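PDB 3FHK: bacilliredoxin BrxA from Bacillus subtilis, which removes bacillithiol from S-bacillithiolated proteins such as OhrR and MetE, acting as a dithiol bacilliredoxin with a CXC redox centre. Local coordinates for residues G27-F40 and T81-K95. The protein carries 2 engineered substitutions. Sequence-based numbering, arbitrary orientation.
Sequences GFEELTTAEEVENF and TVTVFAGQDKEATAK. With SO4 (sulfate ion), chain E.
F28 lays one face of its ring across T81, whose CB sits 3.6 Å from the ring centroid, a CH-pi contact with the two side chains crossing at about a right angle. Backbone bonds then pair the strands in parallel: E29 N to T81 O, T83 N to E29 O, and L31 N to T83 O at 2.9 Å. On one face of the sheet V82 puts CG1 over the F40 ring, 3.9 Å from the centroid, while V82 CG2 meets L31 CD1. V37 has CG1 anti to its backbone N (chi1 174°), which brings that methyl tightly against K95 CG at 3.5 Å; V37 CG2 turns to A92 and V84 CG1. K95 NZ goes on to a salt bridge with E98. Just past the strands a water bridges the two segments, donating to L31 O and D89 OD2 and accepting from F85 N. R20 of helix 2-24 makes salt bridges to both D89 and E30, which probably offsets the closeness of these like charges. Within this thioredoxin-superfamily sheet, edge strand 29-30 borders strand 80-85, which has strand 47-53 beyond it; helices 34-43 and 90-97 pack side by side on the V82 face, while helix 2-24 touches E30 and T83 on the other.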
loop_
_atom_site.group_PDB
_atom_site.type_symbol
_atom_site.label_atom_id
_atom_site.label_comp_id
_atom_site.label_asym_id
_atom_site.label_seq_id
_atom_site.Cartn_x
_atom_site.Cartn_y
_atom_site.Cartn_z
ATOM N N GLY A 27 10.123 -8.973 -31.426
ATOM C CA GLY A 27 10.272 -10.312 -31.956
ATOM C C GLY A 27 10.862 -11.334 -30.986
ATOM O O GLY A 27 11.005 -12.487 -31.352
ATOM N N PHE A 28 11.209 -10.928 -29.760
ATOM C CA PHE A 28 11.619 -11.906 -28.737
ATOM C C PHE A 28 10.402 -12.639 -28.195
ATOM O O PHE A 28 9.468 -12.022 -27.669
ATOM C CB PHE A 28 12.405 -11.273 -27.575
ATOM C CG PHE A 28 13.755 -10.763 -27.971
ATOM C CD1 PHE A 28 13.876 -9.708 -28.873
ATOM C CD2 PHE A 28 14.907 -11.334 -27.451
ATOM C CE1 PHE A 28 15.124 -9.230 -29.256
ATOM C CE2 PHE A 28 16.163 -10.860 -27.818
ATOM C CZ PHE A 28 16.272 -9.808 -28.726
ATOM N N GLU A 29 10.415 -13.958 -28.347
ATOM C CA GLU A 29 9.346 -14.798 -27.833
ATOM C C GLU A 29 9.455 -15.001 -26.329
ATOM O O GLU A 29 10.506 -15.389 -25.805
ATOM C CB GLU A 29 9.336 -16.154 -28.530
ATOM C CG GLU A 29 8.315 -17.108 -27.947
ATOM C CD GLU A 29 8.105 -18.326 -28.813
ATOM O OE1 GLU A 29 8.241 -18.197 -30.048
ATOM O OE2 GLU A 29 7.802 -19.407 -28.264
ATOM N N GLU A 30 8.349 -14.740 -25.647
ATOM C CA GLU A 30 8.244 -14.966 -24.214
ATOM C C GLU A 30 8.112 -16.449 -23.900
ATOM O O GLU A 30 7.283 -17.137 -24.482
ATOM C CB GLU A 30 7.020 -14.244 -23.651
ATOM C CG GLU A 30 7.311 -12.888 -23.105
ATOM C CD GLU A 30 6.200 -12.378 -22.216
ATOM O OE1 GLU A 30 5.042 -12.292 -22.681
ATOM O OE2 GLU A 30 6.493 -12.059 -21.046
ATOM N N LEU A 31 8.938 -16.940 -22.984
ATOM C CA LEU A 31 8.696 -18.255 -22.403
ATOM C C LEU A 31 8.367 -18.029 -20.943
ATOM O O LEU A 31 9.230 -17.683 -20.154
ATOM C CB LEU A 31 9.901 -19.168 -22.582
ATOM C CG LEU A 31 10.367 -19.226 -24.043
ATOM C CD1 LEU A 31 11.817 -19.666 -24.128
ATOM C CD2 LEU A 31 9.471 -20.131 -24.886
ATOM N N THR A 32 7.098 -18.200 -20.597
ATOM C CA THR A 32 6.584 -17.759 -19.307
ATOM C C THR A 32 6.332 -18.947 -18.377
ATOM O O THR A 32 5.846 -18.798 -17.256
ATOM C CB THR A 32 5.278 -16.971 -19.520
ATOM O OG1 THR A 32 4.233 -17.878 -19.899
ATOM C CG2 THR A 32 5.463 -15.930 -20.634
ATOM N N THR A 33 6.703 -20.123 -18.860
ATOM C CA THR A 33 6.356 -21.379 -18.223
ATOM C C THR A 33 7.497 -22.382 -18.377
ATOM O O THR A 33 8.163 -22.431 -19.413
ATOM C CB THR A 33 5.072 -21.941 -18.857
ATOM O OG1 THR A 33 3.934 -21.474 -18.117
ATOM C CG2 THR A 33 5.085 -23.441 -18.866
ATOM N N ALA A 34 7.732 -23.172 -17.335
ATOM C CA ALA A 34 8.791 -24.166 -17.377
ATOM C C ALA A 34 8.591 -25.113 -18.558
ATOM O O ALA A 34 9.556 -25.542 -19.193
ATOM C CB ALA A 34 8.858 -24.922 -16.077
ATOM N N GLU A 35 7.333 -25.411 -18.863
ATOM C CA GLU A 35 6.994 -26.275 -19.989
ATOM C C GLU A 35 7.331 -25.614 -21.323
ATOM O O GLU A 35 7.880 -26.250 -22.224
ATOM C CB GLU A 35 5.511 -26.645 -19.951
ATOM C CG GLU A 35 5.093 -27.615 -21.046
ATOM N N GLU A 36 6.998 -24.333 -21.444
ATOM C CA GLU A 36 7.337 -23.559 -22.633
ATOM C C GLU A 36 8.846 -23.487 -22.861
ATOM O O GLU A 36 9.314 -23.517 -24.000
ATOM C CB GLU A 36 6.778 -22.147 -22.516
ATOM C CG GLU A 36 5.289 -22.101 -22.316
ATOM C CD GLU A 36 4.748 -20.696 -22.367
ATOM O OE1 GLU A 36 5.544 -19.742 -22.249
ATOM O OE2 GLU A 36 3.521 -20.543 -22.526
ATOM N N VAL A 37 9.605 -23.377 -21.777
ATOM C CA VAL A 37 11.057 -23.346 -21.881
ATOM C C VAL A 37 11.585 -24.683 -22.396
ATOM O O VAL A 37 12.410 -24.726 -23.304
ATOM C CB VAL A 37 11.718 -22.982 -20.537
ATOM C CG1 VAL A 37 13.237 -23.107 -20.635
ATOM C CG2 VAL A 37 11.323 -21.577 -20.115
ATOM N N GLU A 38 11.098 -25.776 -21.819
ATOM C CA GLU A 38 11.479 -27.110 -22.278
ATOM C C GLU A 38 11.131 -27.288 -23.744
ATOM O O GLU A 38 11.965 -27.715 -24.544
ATOM C CB GLU A 38 10.782 -28.190 -21.455
ATOM C CG GLU A 38 11.575 -28.677 -20.264
ATOM C CD GLU A 38 10.760 -29.584 -19.365
ATOM O OE1 GLU A 38 9.655 -29.167 -18.949
ATOM O OE2 GLU A 38 11.224 -30.709 -19.074
ATOM N N ASN A 39 9.891 -26.954 -24.084
ATOM C CA ASN A 39 9.420 -27.045 -25.460
ATOM C C ASN A 39 10.358 -26.369 -26.437
ATOM O O ASN A 39 10.814 -26.983 -27.396
ATOM C CB ASN A 39 8.024 -26.446 -25.593
ATOM C CG ASN A 39 6.951 -27.502 -25.682
ATOM O OD1 ASN A 39 6.905 -28.273 -26.643
ATOM N ND2 ASN A 39 6.070 -27.542 -24.685
ATOM N N PHE A 40 10.644 -25.095 -26.196
ATOM C CA PHE A 40 11.530 -24.379 -27.088
ATOM C C PHE A 40 12.922 -25.010 -27.113
ATOM O O PHE A 40 13.418 -25.373 -28.171
ATOM C CB PHE A 40 11.645 -22.899 -26.723
ATOM C CG PHE A 40 12.698 -22.192 -27.516
ATOM C CD1 PHE A 40 12.445 -21.798 -28.829
ATOM C CD2 PHE A 40 13.966 -21.979 -26.981
ATOM C CE1 PHE A 40 13.426 -21.181 -29.584
ATOM C CE2 PHE A 40 14.950 -21.356 -27.724
ATOM C CZ PHE A 40 14.685 -20.959 -29.031
ATOM N N THR A 81 15.160 -15.634 -31.068
ATOM C CA THR A 81 15.274 -14.705 -29.954
ATOM C C THR A 81 14.154 -15.005 -28.976
ATOM O O THR A 81 12.985 -15.109 -29.354
ATOM C CB THR A 81 15.090 -13.255 -30.414
ATOM O OG1 THR A 81 13.893 -13.171 -31.184
ATOM C CG2 THR A 81 16.268 -12.795 -31.261
ATOM N N VAL A 82 14.505 -15.161 -27.712
ATOM C CA VAL A 82 13.503 -15.517 -26.721
ATOM C C VAL A 82 13.902 -14.921 -25.387
ATOM O O VAL A 82 15.043 -14.505 -25.181
ATOM C CB VAL A 82 13.344 -17.047 -26.579
ATOM C CG1 VAL A 82 13.164 -17.695 -27.942
ATOM C CG2 VAL A 82 14.528 -17.641 -25.857
ATOM N N THR A 83 12.951 -14.851 -24.480
ATOM C CA THR A 83 13.251 -14.254 -23.205
ATOM C C THR A 83 12.484 -14.932 -22.095
ATOM O O THR A 83 11.393 -15.469 -22.302
ATOM C CB THR A 83 12.972 -12.724 -23.210
ATOM O OG1 THR A 83 13.161 -12.207 -21.893
ATOM C CG2 THR A 83 11.552 -12.423 -23.689
ATOM N N VAL A 84 13.100 -14.928 -20.924
ATOM C CA VAL A 84 12.440 -15.319 -19.702
ATOM C C VAL A 84 12.600 -14.141 -18.764
ATOM O O VAL A 84 13.615 -13.443 -18.809
ATOM C CB VAL A 84 13.079 -16.575 -19.092
ATOM C CG1 VAL A 84 12.661 -17.824 -19.873
ATOM C CG2 VAL A 84 14.595 -16.427 -19.074
ATOM N N PHE A 85 11.596 -13.915 -17.925
ATOM C CA PHE A 85 11.573 -12.754 -17.056
ATOM C C PHE A 85 11.874 -13.131 -15.617
ATOM O O PHE A 85 10.992 -13.578 -14.886
ATOM C CB PHE A 85 10.217 -12.051 -17.129
ATOM C CG PHE A 85 10.292 -10.583 -16.835
ATOM C CD1 PHE A 85 10.816 -10.136 -15.640
ATOM C CD2 PHE A 85 9.856 -9.647 -17.757
ATOM C CE1 PHE A 85 10.897 -8.786 -15.358
ATOM C CE2 PHE A 85 9.943 -8.297 -17.480
ATOM C CZ PHE A 85 10.468 -7.868 -16.275
ATOM N N ALA A 86 13.116 -12.934 -15.200
ATOM C CA ALA A 86 13.508 -13.313 -13.843
ATOM C C ALA A 86 12.688 -12.559 -12.795
ATOM O O ALA A 86 12.402 -11.373 -12.947
ATOM C CB ALA A 86 14.992 -13.068 -13.636
ATOM N N GLY A 87 12.306 -13.246 -11.728
ATOM C CA GLY A 87 11.609 -12.586 -10.639
ATOM C C GLY A 87 10.117 -12.474 -10.874
ATOM O O GLY A 87 9.346 -12.352 -9.923
ATOM N N GLN A 88 9.711 -12.516 -12.142
ATOM C CA GLN A 88 8.293 -12.473 -12.498
ATOM C C GLN A 88 7.779 -13.842 -12.934
ATOM O O GLN A 88 6.763 -14.320 -12.436
ATOM C CB GLN A 88 8.033 -11.427 -13.586
ATOM C CG GLN A 88 8.408 -10.014 -13.180
ATOM C CD GLN A 88 7.639 -9.523 -11.958
ATOM O OE1 GLN A 88 6.404 -9.431 -11.971
ATOM N NE2 GLN A 88 8.374 -9.188 -10.900
ATOM N N ASP A 89 8.480 -14.466 -13.873
ATOM C CA ASP A 89 8.186 -15.842 -14.263
ATOM C C ASP A 89 9.279 -16.738 -13.698
ATOM O O ASP A 89 10.218 -17.090 -14.401
ATOM C CB ASP A 89 8.134 -15.985 -15.786
ATOM C CG ASP A 89 7.080 -15.112 -16.413
ATOM O OD1 ASP A 89 6.140 -14.696 -15.697
ATOM O OD2 ASP A 89 7.189 -14.837 -17.623
ATOM N N LYS A 90 9.157 -17.102 -12.424
ATOM C CA LYS A 90 10.237 -17.789 -11.718
ATOM C C LYS A 90 10.541 -19.192 -12.248
ATOM O O LYS A 90 11.702 -19.577 -12.371
ATOM C CB LYS A 90 9.932 -17.844 -10.223
ATOM C CG LYS A 90 9.867 -16.488 -9.559
ATOM C CD LYS A 90 9.743 -16.612 -8.049
ATOM C CE LYS A 90 9.510 -15.254 -7.397
ATOM N NZ LYS A 90 9.641 -15.310 -5.907
ATOM N N GLU A 91 9.504 -19.964 -12.547
ATOM C CA GLU A 91 9.715 -21.344 -12.961
ATOM C C GLU A 91 10.305 -21.375 -14.355
ATOM O O GLU A 91 11.164 -22.206 -14.667
ATOM C CB GLU A 91 8.419 -22.157 -12.900
ATOM C CG GLU A 91 7.848 -22.297 -11.493
ATOM C CD GLU A 91 6.872 -23.458 -11.358
ATOM O OE1 GLU A 91 6.545 -24.089 -12.386
ATOM O OE2 GLU A 91 6.438 -23.743 -10.217
ATOM N N ALA A 92 9.842 -20.458 -15.195
ATOM C CA ALA A 92 10.400 -20.322 -16.525
ATOM C C ALA A 92 11.901 -20.039 -16.451
ATOM O O ALA A 92 12.692 -20.763 -17.048
ATOM C CB ALA A 92 9.685 -19.220 -17.295
ATOM N N THR A 93 12.310 -19.010 -15.705
ATOM C CA THR A 93 13.742 -18.684 -15.687
ATOM C C THR A 93 14.610 -19.742 -14.985
ATOM O O THR A 93 15.732 -19.998 -15.428
ATOM C CB THR A 93 14.072 -17.216 -15.222
ATOM O OG1 THR A 93 14.813 -17.210 -13.996
ATOM C CG2 THR A 93 12.821 -16.386 -15.097
ATOM N N ALA A 94 14.091 -20.360 -13.920
ATOM C CA ALA A 94 14.793 -21.464 -13.247
ATOM C C ALA A 94 15.048 -22.631 -14.203
ATOM O O ALA A 94 16.110 -23.243 -14.187
ATOM C CB ALA A 94 14.014 -21.948 -12.010
ATOM N N LYS A 95 14.056 -22.920 -15.038
ATOM C CA LYS A 95 14.169 -23.929 -16.085
ATOM C C LYS A 95 15.167 -23.540 -17.196
ATOM O O LYS A 95 15.969 -24.360 -17.625
ATOM C CB LYS A 95 12.780 -24.218 -16.672
ATOM C CG LYS A 95 12.766 -25.172 -17.851
ATOM C CD LYS A 95 13.471 -26.467 -17.513
ATOM C CE LYS A 95 12.884 -27.094 -16.266
ATOM N NZ LYS A 95 13.325 -28.508 -16.116
HETATM S S SO4 E . 5.950 -18.687 -11.443
HETATM O O1 SO4 E . 5.829 -19.117 -10.054
HETATM O O2 SO4 E . 6.511 -17.337 -11.468
HETATM O O3 SO4 E . 6.835 -19.595 -12.161
HETATM O O4 SO4 E . 4.631 -18.704 -12.066
HETATM O O HOH W 1 9.419 -15.255 -19.175
HETATM O O HOH W 2 7.353 -19.011 -14.858
HETATM O O HOH W 3 6.241 -23.425 -14.901
#